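Local structure of Cyclase/dehydrase (Mycobacterium smegmatis str. MC2 155, 5Z8O) at residues C37-R42 against S49-D54; D84-Q89 against V111-P116; Q89-S94 against L105-D110. The protein is of unknown function but, as a START-superfamily protein of the polyketide cyclase/dehydrase and lipid transport family, may bind a lipid-like or other hydrophobic ligand. All coordinates share one frame; numbering follows the deposited sequence.

Contact 1: residues C37-R42 against S49-D54; sequences CWILAR and SQLRLD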
# COMPACT_ATOMS: atom_id res chain seq x y z
N CYS B 37 0.63 1.27 -10.38
CA CYS B 37 0.60 2.47 -9.57
C CYS B 37 -0.86 2.87 -9.41
O CYS B 37 -1.58 2.99 -10.40
CB CYS B 37 1.40 3.61 -10.20
SG CYS B 37 1.46 5.09 -9.17
N TRP B 38 -1.28 3.07 -8.16
CA TRP B 38 -2.67 3.36 -7.86
C TRP B 38 -2.77 4.58 -6.97
O TRP B 38 -2.02 4.71 -5.99
CB TRP B 38 -3.36 2.17 -7.19
CG TRP B 38 -3.37 0.94 -8.02
CD1 TRP B 38 -4.36 0.52 -8.86
CD2 TRP B 38 -2.35 -0.05 -8.08
NE1 TRP B 38 -4.01 -0.67 -9.45
CE2 TRP B 38 -2.78 -1.04 -8.98
CE3 TRP B 38 -1.10 -0.20 -7.45
CZ2 TRP B 38 -2.01 -2.17 -9.28
CZ3 TRP B 38 -0.34 -1.32 -7.75
CH2 TRP B 38 -0.80 -2.29 -8.65
N ILE B 39 -3.70 5.47 -7.31
CA ILE B 39 -4.02 6.62 -6.47
C ILE B 39 -4.86 6.15 -5.30
O ILE B 39 -5.96 5.61 -5.49
CB ILE B 39 -4.74 7.69 -7.29
CG1 ILE B 39 -3.87 8.10 -8.48
CG2 ILE B 39 -5.10 8.89 -6.42
CD1 ILE B 39 -4.54 9.07 -9.42
N LEU B 40 -4.35 6.33 -4.08
CA LEU B 40 -5.04 5.89 -2.88
C LEU B 40 -5.93 6.97 -2.27
O LEU B 40 -6.97 6.65 -1.68
CB LEU B 40 -4.03 5.42 -1.82
CG LEU B 40 -3.18 4.21 -2.18
CD1 LEU B 40 -2.19 3.90 -1.06
CD2 LEU B 40 -4.06 2.99 -2.46
N ALA B 41 -5.54 8.24 -2.40
CA ALA B 41 -6.29 9.35 -1.83
C ALA B 41 -5.98 10.60 -2.63
O ALA B 41 -4.97 10.68 -3.33
CB ALA B 41 -5.96 9.55 -0.35
N ARG B 42 -6.87 11.59 -2.52
CA ARG B 42 -6.75 12.84 -3.25
C ARG B 42 -6.94 14.01 -2.30
O ARG B 42 -7.63 13.92 -1.29
CB ARG B 42 -7.80 12.93 -4.38
CG ARG B 42 -7.73 11.80 -5.39
CD ARG B 42 -8.86 11.88 -6.41
NE ARG B 42 -8.75 10.80 -7.39
CZ ARG B 42 -8.04 10.88 -8.51
NH1 ARG B 42 -7.38 11.99 -8.80
NH2 ARG B 42 -7.99 9.85 -9.34
N SER B 49 -3.03 12.55 -3.39
CA SER B 49 -2.28 12.82 -2.17
C SER B 49 -1.55 11.60 -1.63
O SER B 49 -0.67 11.75 -0.77
CB SER B 49 -3.21 13.38 -1.09
OG SER B 49 -4.23 12.44 -0.77
N GLN B 50 -1.87 10.40 -2.12
CA GLN B 50 -1.23 9.18 -1.65
C GLN B 50 -1.26 8.14 -2.76
O GLN B 50 -2.28 7.98 -3.43
CB GLN B 50 -1.92 8.64 -0.39
CG GLN B 50 -1.20 7.47 0.27
CD GLN B 50 -1.97 6.89 1.45
OE1 GLN B 50 -3.19 6.73 1.38
NE2 GLN B 50 -1.26 6.57 2.52
N LEU B 51 -0.14 7.44 -2.94
CA LEU B 51 -0.00 6.46 -4.01
C LEU B 51 0.46 5.12 -3.45
O LEU B 51 1.17 5.06 -2.45
CB LEU B 51 1.01 6.90 -5.08
CG LEU B 51 0.87 8.28 -5.72
CD1 LEU B 51 2.10 8.58 -6.57
CD2 LEU B 51 -0.40 8.34 -6.57
N ARG B 52 0.08 4.05 -4.14
CA ARG B 52 0.74 2.75 -4.03
C ARG B 52 1.54 2.50 -5.30
O ARG B 52 1.00 2.63 -6.41
CB ARG B 52 -0.27 1.62 -3.81
CG ARG B 52 0.36 0.23 -3.97
CD ARG B 52 -0.64 -0.92 -3.78
NE ARG B 52 -0.01 -2.20 -4.08
CZ ARG B 52 -0.46 -3.39 -3.68
NH1 ARG B 52 -1.55 -3.48 -2.95
NH2 ARG B 52 0.20 -4.49 -4.02
N LEU B 53 2.81 2.13 -5.14
CA LEU B 53 3.69 1.83 -6.27
C LEU B 53 4.21 0.41 -6.10
O LEU B 53 4.82 0.08 -5.07
CB LEU B 53 4.85 2.82 -6.35
CG LEU B 53 5.80 2.66 -7.53
CD1 LEU B 53 5.25 3.37 -8.76
CD2 LEU B 53 7.20 3.18 -7.19
N ASP B 54 3.93 -0.44 -7.08
CA ASP B 54 4.45 -1.80 -7.14
C ASP B 54 5.62 -1.90 -8.11
O ASP B 54 5.48 -1.55 -9.29
CB ASP B 54 3.35 -2.80 -7.53
CG ASP B 54 2.44 -3.14 -6.36
OD1 ASP B 54 2.42 -2.36 -5.39
OD2 ASP B 54 1.77 -4.19 -6.42
O HOH W 1 -5.71 13.15 1.32
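Trp38 turns CG away from its own carbonyl carbon (chi1 -61°) while Arg52 places CG trans to the backbone N (chi1 168°) and runs extended to NE, torsions that bring the indole and the arginine stem side by side, pointing the same way. Arg52 CD comes 3.8 Å from Trp38 CE3, with ring and guanidinium planes 70° apart. Beyond it the Asp54 carboxylate meets the ring edge, CG 3.6 Å from Trp38 CZ3. Arg52 grips this carboxylate side-on: NE reaches Asp54 OD1 at 2.8 Å and NH2 reaches OD2 at 2.9 Å. Arg52 NH2 also forms a salt bridge to Asp84 of the second subunit, which places this face at the dimer interface. The strands form the antiparallel hairpin 34-42/48-57 at one margin of the START-type sheet, and a classic beta bulge interrupts it where Leu40 and Ala41 both face Gln50. Leu40 N donates to Gln50 O at 2.7 Å, whereas the bond from Ala41 N to the same oxygen is weak. Leu40 CB rests 3.6 Å from Gln50 OE1; the amide nitrogen of Gln50 bonds Gln81, and the amide also meets Gln50 of the second subunit. On the other face Ile39 CG1 lies alongside Leu51 CD2, 4.0 Å away.

Contact 2: residues D84-Q89 against V111-P116; sequences DHFTKQ and VEVKLP
The carbonyl oxygen of His85 takes the backbone N-H of Lys114 at 2.7 Å and a hydrogen bond from a water, which in turn accepts from Leu115 N and ties the loop after strand 103-113 to the start of strand 86-97. Just inside this clasp lies a classic beta bulge of the antiparallel hairpin: Thr87 and Lys88 both face Glu112. Glu112 O receives Thr87 N at 3.0 Å from above the carbonyl plane, 44° out of it, and Lys88 N only weakly; in return Glu112 N donates to Lys88 O at 2.9 Å. Where the chain turns its corner at Thr87, Phe86 and Val113 pair without hydrogen bonds and their side chains diverge, yet Phe86 CE2 still reaches Val113 CG1 at 3.8 Å, and Val111 CB lies at the ring edge, near the ring plane. Val111 and Val113 also pack on Val122 of helix 119-144, so this side belongs to the layer between sheet and helix. The other side carries Lys88 and Glu112 and is polar and partly exposed. There Lys88 CB lies 3.6 Å from Glu112 CB, but the ammonium group turns to Asp110 for its salt bridge. Lys114 keeps its chain extended beyond CG and runs across the backbone of His85 and Phe86; its CG packs on Thr87 CG2 at 3.6 Å, and its CE lies 3.5 Å from Phe86 O.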
# COMPACT_ATOMS: atom_id res chain seq x y z
N ASP B 84 8.97 -1.45 1.14
CA ASP B 84 9.99 -2.47 1.27
C ASP B 84 11.36 -1.84 1.07
O ASP B 84 11.53 -0.93 0.25
CB ASP B 84 9.78 -3.59 0.25
CG ASP B 84 8.50 -4.37 0.49
OD1 ASP B 84 8.45 -5.13 1.48
OD2 ASP B 84 7.55 -4.23 -0.32
N HIS B 85 12.33 -2.29 1.87
CA HIS B 85 13.75 -1.99 1.71
C HIS B 85 14.15 -0.57 2.12
O HIS B 85 15.32 -0.33 2.43
CB HIS B 85 14.19 -2.25 0.26
CG HIS B 85 13.83 -3.61 -0.24
ND1 HIS B 85 14.37 -4.76 0.28
CD2 HIS B 85 12.99 -4.00 -1.23
CE1 HIS B 85 13.88 -5.81 -0.36
NE2 HIS B 85 13.04 -5.38 -1.28
N PHE B 86 13.22 0.37 2.14
CA PHE B 86 13.55 1.77 2.39
C PHE B 86 12.88 2.26 3.67
O PHE B 86 11.72 1.96 3.93
CB PHE B 86 13.13 2.66 1.21
CG PHE B 86 13.88 2.38 -0.05
CD1 PHE B 86 13.50 1.35 -0.90
CD2 PHE B 86 14.97 3.16 -0.41
CE1 PHE B 86 14.19 1.10 -2.06
CE2 PHE B 86 15.67 2.91 -1.57
CZ PHE B 86 15.28 1.88 -2.40
N THR B 87 13.64 3.03 4.46
CA THR B 87 13.07 3.80 5.56
C THR B 87 12.72 5.22 5.15
O THR B 87 11.86 5.84 5.79
CB THR B 87 14.04 3.85 6.74
OG1 THR B 87 15.29 4.38 6.31
CG2 THR B 87 14.26 2.46 7.31
N LYS B 88 13.36 5.75 4.11
CA LYS B 88 13.10 7.11 3.64
C LYS B 88 13.28 7.12 2.13
O LYS B 88 14.19 6.49 1.60
CB LYS B 88 14.06 8.12 4.30
CG LYS B 88 13.99 9.54 3.73
CD LYS B 88 14.92 10.48 4.49
CE LYS B 88 15.26 11.70 3.67
NZ LYS B 88 15.77 12.84 4.50
N GLN B 89 12.38 7.83 1.44
CA GLN B 89 12.57 8.13 0.03
C GLN B 89 11.81 9.41 -0.28
O GLN B 89 10.58 9.41 -0.32
CB GLN B 89 12.10 6.98 -0.86
CG GLN B 89 12.41 7.20 -2.33
CD GLN B 89 11.19 7.63 -3.12
OE1 GLN B 89 10.06 7.39 -2.70
NE2 GLN B 89 11.42 8.27 -4.26
N VAL B 111 17.32 9.16 -0.23
CA VAL B 111 16.85 7.85 0.21
C VAL B 111 17.66 7.36 1.41
O VAL B 111 18.81 7.74 1.62
CB VAL B 111 16.89 6.81 -0.93
CG1 VAL B 111 16.08 7.28 -2.11
CG2 VAL B 111 18.32 6.54 -1.35
N GLU B 112 17.02 6.48 2.17
CA GLU B 112 17.60 5.74 3.28
C GLU B 112 17.17 4.29 3.08
O GLU B 112 15.99 4.04 2.83
CB GLU B 112 17.05 6.21 4.64
CG GLU B 112 17.53 7.51 5.31
CD GLU B 112 19.02 7.75 5.27
OE1 GLU B 112 19.42 8.91 5.05
OE2 GLU B 112 19.78 6.79 5.48
N VAL B 113 18.10 3.35 3.20
CA VAL B 113 17.76 1.94 3.02
C VAL B 113 17.77 1.28 4.39
O VAL B 113 18.48 1.70 5.31
CB VAL B 113 18.69 1.21 2.03
CG1 VAL B 113 18.51 1.76 0.63
CG2 VAL B 113 20.13 1.33 2.48
N LYS B 114 16.98 0.20 4.52
CA LYS B 114 16.85 -0.46 5.82
C LYS B 114 18.13 -1.18 6.21
O LYS B 114 18.60 -1.04 7.35
CB LYS B 114 15.67 -1.44 5.81
CG LYS B 114 14.31 -0.76 5.79
CD LYS B 114 13.19 -1.77 5.58
CE LYS B 114 11.83 -1.08 5.63
NZ LYS B 114 10.71 -2.05 5.75
N LEU B 115 18.72 -1.94 5.30
CA LEU B 115 19.97 -2.62 5.61
C LEU B 115 21.11 -1.61 5.73
O LEU B 115 21.07 -0.54 5.11
CB LEU B 115 20.30 -3.66 4.54
CG LEU B 115 19.21 -4.69 4.27
CD1 LEU B 115 19.32 -5.23 2.86
CD2 LEU B 115 19.31 -5.81 5.29
N PRO B 116 22.13 -1.92 6.53
CA PRO B 116 23.23 -0.97 6.71
C PRO B 116 24.15 -0.90 5.50
O PRO B 116 25.34 -1.19 5.60
CB PRO B 116 23.97 -1.53 7.93
CG PRO B 116 23.70 -3.00 7.88
CD PRO B 116 22.29 -3.13 7.35
O HOH W 2 17.31 -2.41 2.68
O HOH W 3 12.02 -4.54 3.72

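Contact 3: residues Q89-S94 against L105-D110; sequences QEQRFS and LQVDLD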
# COMPACT_ATOMS: atom_id res chain seq x y z
N GLN B 89 12.38 7.83 1.44
CA GLN B 89 12.57 8.13 0.03
C GLN B 89 11.81 9.41 -0.28
O GLN B 89 10.58 9.41 -0.32
CB GLN B 89 12.10 6.98 -0.86
CG GLN B 89 12.41 7.20 -2.33
CD GLN B 89 11.19 7.63 -3.12
OE1 GLN B 89 10.06 7.39 -2.70
NE2 GLN B 89 11.42 8.27 -4.26
N GLU B 90 12.55 10.51 -0.45
CA GLU B 90 11.97 11.81 -0.75
C GLU B 90 12.46 12.25 -2.12
O GLU B 90 13.67 12.36 -2.35
CB GLU B 90 12.35 12.82 0.32
CG GLU B 90 11.80 12.47 1.70
CD GLU B 90 12.21 13.47 2.76
OE1 GLU B 90 12.93 14.43 2.42
OE2 GLU B 90 11.83 13.28 3.94
N GLN B 91 11.52 12.47 -3.05
CA GLN B 91 11.85 12.79 -4.43
C GLN B 91 11.10 14.04 -4.86
O GLN B 91 9.88 14.12 -4.69
CB GLN B 91 11.52 11.62 -5.36
CG GLN B 91 11.94 11.85 -6.80
CD GLN B 91 11.98 10.58 -7.61
OE1 GLN B 91 13.03 10.18 -8.11
NE2 GLN B 91 10.82 9.93 -7.76
N ARG B 92 11.82 15.01 -5.42
CA ARG B 92 11.25 16.27 -5.85
C ARG B 92 11.48 16.46 -7.34
O ARG B 92 12.61 16.37 -7.82
CB ARG B 92 11.86 17.44 -5.06
CG ARG B 92 11.25 18.79 -5.35
CD ARG B 92 11.99 19.89 -4.60
NE ARG B 92 12.11 19.57 -3.18
CZ ARG B 92 11.22 19.93 -2.25
NH1 ARG B 92 10.15 20.63 -2.59
NH2 ARG B 92 11.41 19.58 -0.99
N PHE B 93 10.39 16.71 -8.09
CA PHE B 93 10.46 17.07 -9.50
C PHE B 93 10.17 18.56 -9.66
O PHE B 93 9.16 19.05 -9.15
CB PHE B 93 9.45 16.28 -10.34
CG PHE B 93 9.64 14.79 -10.29
CD1 PHE B 93 8.96 14.02 -9.37
CD2 PHE B 93 10.48 14.17 -11.20
CE1 PHE B 93 9.13 12.65 -9.33
CE2 PHE B 93 10.65 12.80 -11.17
CZ PHE B 93 9.98 12.04 -10.24
N SER B 94 11.04 19.27 -10.38
CA SER B 94 10.85 20.68 -10.70
C SER B 94 10.91 20.86 -12.21
O SER B 94 11.89 20.45 -12.84
CB SER B 94 11.89 21.55 -10.00
OG SER B 94 11.78 21.42 -8.59
N LEU B 105 14.10 19.59 -16.55
CA LEU B 105 13.60 18.76 -15.46
C LEU B 105 14.68 18.62 -14.39
O LEU B 105 15.78 18.15 -14.68
CB LEU B 105 13.17 17.38 -15.96
CG LEU B 105 12.73 16.45 -14.83
CD1 LEU B 105 11.41 16.89 -14.21
CD2 LEU B 105 12.65 15.01 -15.32
N GLN B 106 14.35 19.03 -13.17
CA GLN B 106 15.25 18.91 -12.02
C GLN B 106 14.68 17.88 -11.06
O GLN B 106 13.55 18.04 -10.57
CB GLN B 106 15.42 20.26 -11.32
CG GLN B 106 16.18 20.18 -10.01
CD GLN B 106 17.59 19.68 -10.20
OE1 GLN B 106 18.24 19.98 -11.20
NE2 GLN B 106 18.07 18.89 -9.24
N VAL B 107 15.43 16.82 -10.79
CA VAL B 107 14.99 15.74 -9.90
C VAL B 107 16.00 15.61 -8.77
O VAL B 107 17.20 15.43 -9.02
CB VAL B 107 14.83 14.41 -10.64
CG1 VAL B 107 14.11 13.40 -9.75
CG2 VAL B 107 14.06 14.61 -11.94
N ASP B 108 15.52 15.71 -7.53
CA ASP B 108 16.31 15.41 -6.35
C ASP B 108 15.77 14.15 -5.69
O ASP B 108 14.55 13.98 -5.57
CB ASP B 108 16.27 16.56 -5.34
CG ASP B 108 16.83 17.85 -5.90
OD1 ASP B 108 16.41 18.92 -5.43
OD2 ASP B 108 17.69 17.79 -6.80
N LEU B 109 16.66 13.26 -5.27
CA LEU B 109 16.26 12.01 -4.64
C LEU B 109 17.09 11.78 -3.38
O LEU B 109 18.33 11.76 -3.44
CB LEU B 109 16.42 10.84 -5.61
CG LEU B 109 16.11 9.46 -5.02
CD1 LEU B 109 14.61 9.32 -4.75
CD2 LEU B 109 16.60 8.37 -5.96
N ASP B 110 16.41 11.63 -2.25
CA ASP B 110 17.04 11.48 -0.94
C ASP B 110 16.49 10.21 -0.31
O ASP B 110 15.32 10.17 0.08
CB ASP B 110 16.78 12.70 -0.06
CG ASP B 110 17.65 12.73 1.18
OD1 ASP B 110 18.64 11.97 1.22
OD2 ASP B 110 17.35 13.52 2.09
O HOH W 4 14.71 18.35 -2.53
O HOH W 5 13.44 19.44 -7.81
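This is a regular antiparallel strand pairing in the hairpin 86-97/103-113, close to the centre of the folded chain, with one face turned to the long helix 119-144 as in the helix-grip fold of the START and Bet v 1-like proteins. Phe93 and Val107 form a non-hydrogen-bonded pair whose side chains lie alongside each other, Phe93 CD2 being 3.7 Å from Val107 CG2. Leu105 CD1 comes to the edge of the same ring. Further along this face Gln91, its chain extended beyond CG, brings OE1 to 3.8 Å from both Val107 CG1 and Leu109 CD1. Gln89 bends at chi2 (-103°), which carries NE2 over to Leu109 CD1 at 3.4 Å. Leu130 of the helix covers Gln91 and Val107, while Ala126 meets Leu109. Three hydrogen-bonded pairs, Glu90-Asp110, Arg92-Asp108 and Ser94-Gln106, join the backbones through six bonds; Arg92 N to Asp108 O, at 2.9 Å, lies in the carbonyl plane. Their side chains share the other, polar face. Gln106 NE2 donates to Asp108 OD2 at 2.7 Å within its own strand, and that oxygen also bonds Ser5. The charged ends of Arg92 and Asp108 do not meet; a water in the guanidinium plane links them, accepting from Arg92 NE and donating weakly to Asp108 OD1, while Arg92 also bonds Gln75 and makes a cation-pi contact with Phe77. Glu90 OE1 and Asp110 OD2 stand 4.5 Å apart; Lys88, bridged to Asp110 and in a long, weak pair with Glu90, probably eases their repulsion.

In the fold
All three contacts belong to one antiparallel sheet. Contacts 2 and 3 hold the same two strands, 86-97 and 103-113, share Gln89, and join through the salt bridge of Lys88 with Asp110; contact 3 is nested inside the loop that contact 2 closes. Contact 1 lies in the separate hairpin 34-42/48-57, its centre about 18 or 19 Å from the others. Contact 3 is the most central and regular, with a mostly apolar side against the helix. Contact 2 is a surface contact, where a bulge breaks the register and waters and a lysine stem join the loops beyond it. Contact 1, partly buried, also has a bulge, but its arginine also reaches Asp84 of the second subunit, a residue of contact 2 in that copy.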